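PDB 5T5I: tungsten-containing formylmethanofuran dehydrogenase 2 subunit C from Methanothermobacter wolfeii, which forms part of a tungsten-containing enzyme complex that probably reduces carbon dioxide and fixes it as formylmethanofuran, the first step of methanogenesis from carbon dioxide. Local coordinates for residues Val45-Leu48 / Gly49-Phe52. Sequence-based numbering, arbitrary orientation.
Sequences VVKL and GDFF
Asp50 folds its carboxylate back over the backbone of Lys47. CB lies 3.3 Å from Lys47 O, the carbonyl oxygen that the backbone N of Asp50 also hydrogen-bonds at 3.0 Å. From there CG sits beside its own backbone N (chi1 -66°), which swings the carboxylate back toward the end of strand 44-47. OD2 takes the hydrogen bond from Lys47 N at 3.2 Å, a fairly straight one (163° at the hydrogen) that arrives from above the carboxylate plane; the same OD2 rests 3.5 Å from Val46 CB. OD1 lies alongside the methylene CE of Lys47 at 3.9 Å, while the ammonium group stays beyond salt-bridge distance. Asp50 thus holds the backbone of Lys47 at both ends, accepting from its N-H and donating to its C=O, which closes the turn.

One residue on, Leu48 O accepts from Phe51 N at 3.1 Å, a second i to i+3 turn overlapping the one from Lys47 O to Asp50 N, and weakly from Phe52 N, one residue further on. The Phe52 ring also presents its edge to this oxygen, in plane. With CG anti to the backbone N (chi1 -176°), Leu48 sends CD1 to within 3.4 Å of Phe52 CD1. An alanine at Leu48 would remove that branch and is likely to open a gap beside the Phe52 ring, leaving it freer to shift.

The turn carries the chain from strand 44-47, outermost in its small sheet within this chain and antiparallel to 38-41, into strand 52-56, which runs antiparallel to 3-8 at the N-terminal end of the beta-helix. Phe52 packs there on Leu6 and Pro8, and Phe51 meets His41 edge-to-face.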
loop_
_atom_site.group_PDB
_atom_site.type_symbol
_atom_site.label_atom_id
_atom_site.label_comp_id
_atom_site.label_asym_id
_atom_site.label_seq_id
_atom_site.Cartn_x
_atom_site.Cartn_y
_atom_site.Cartn_z
ATOM N N VAL C 45 32.597 -22.139 49.786
ATOM C CA VAL C 45 33.917 -21.550 49.596
ATOM C C VAL C 45 34.854 -22.752 49.347
ATOM O O VAL C 45 34.838 -23.704 50.128
ATOM C CB VAL C 45 34.372 -20.736 50.844
ATOM C CG1 VAL C 45 35.780 -20.174 50.658
ATOM C CG2 VAL C 45 33.400 -19.604 51.161
ATOM N N VAL C 46 35.646 -22.715 48.265
ATOM C CA VAL C 46 36.597 -23.791 47.929
ATOM C C VAL C 46 37.964 -23.178 47.672
ATOM O O VAL C 46 38.095 -21.963 47.648
ATOM C CB VAL C 46 36.118 -24.667 46.728
ATOM C CG1 VAL C 46 34.810 -25.376 47.054
ATOM C CG2 VAL C 46 35.996 -23.855 45.436
ATOM N N LYS C 47 38.975 -24.021 47.478
ATOM C CA LYS C 47 40.350 -23.590 47.198
ATOM C C LYS C 47 40.588 -23.562 45.697
ATOM O O LYS C 47 40.065 -24.416 44.979
ATOM C CB LYS C 47 41.351 -24.551 47.860
ATOM C CG LYS C 47 41.358 -24.451 49.379
ATOM C CD LYS C 47 42.327 -25.436 50.021
ATOM C CE LYS C 47 41.895 -26.881 49.891
ATOM N NZ LYS C 47 42.275 -27.686 51.086
ATOM N N LEU C 48 41.422 -22.626 45.223
ATOM C CA LEU C 48 41.784 -22.523 43.803
ATOM C C LEU C 48 42.343 -23.856 43.293
ATOM O O LEU C 48 41.979 -24.290 42.207
ATOM C CB LEU C 48 42.809 -21.384 43.600
ATOM C CG LEU C 48 43.240 -21.049 42.168
ATOM C CD1 LEU C 48 42.076 -20.570 41.323
ATOM C CD2 LEU C 48 44.269 -19.957 42.170
ATOM N N GLY C 49 43.151 -24.523 44.127
ATOM C CA GLY C 49 43.751 -25.824 43.834
ATOM C C GLY C 49 42.764 -26.958 43.600
ATOM O O GLY C 49 43.122 -27.959 42.976
ATOM N N ASP C 50 41.520 -26.831 44.105
ATOM C CA ASP C 50 40.468 -27.836 43.884
ATOM C C ASP C 50 40.018 -27.868 42.417
ATOM O O ASP C 50 39.493 -28.887 41.983
ATOM C CB ASP C 50 39.226 -27.568 44.772
ATOM C CG ASP C 50 39.435 -27.730 46.271
ATOM O OD1 ASP C 50 40.329 -28.510 46.666
ATOM O OD2 ASP C 50 38.653 -27.127 47.052
ATOM N N PHE C 51 40.175 -26.754 41.668
ATOM C CA PHE C 51 39.720 -26.655 40.274
ATOM C C PHE C 51 40.810 -26.277 39.265
ATOM O O PHE C 51 40.519 -26.217 38.066
ATOM C CB PHE C 51 38.537 -25.675 40.210
ATOM C CG PHE C 51 37.279 -26.284 40.774
ATOM C CD1 PHE C 51 36.468 -27.090 39.988
ATOM C CD2 PHE C 51 36.936 -26.102 42.107
ATOM C CE1 PHE C 51 35.306 -27.663 40.514
ATOM C CE2 PHE C 51 35.774 -26.676 42.629
ATOM C CZ PHE C 51 34.961 -27.438 41.826
ATOM N N PHE C 52 42.067 -26.073 39.717
ATOM C CA PHE C 52 43.184 -25.739 38.836
ATOM C C PHE C 52 44.472 -26.371 39.314
ATOM O O PHE C 52 44.738 -26.357 40.517
ATOM C CB PHE C 52 43.435 -24.217 38.796
ATOM C CG PHE C 52 42.304 -23.409 38.210
ATOM C CD1 PHE C 52 41.262 -22.961 39.007
ATOM C CD2 PHE C 52 42.281 -23.104 36.862
ATOM C CE1 PHE C 52 40.205 -22.236 38.459
ATOM C CE2 PHE C 52 41.225 -22.390 36.313
ATOM C CZ PHE C 52 40.184 -21.973 37.109
#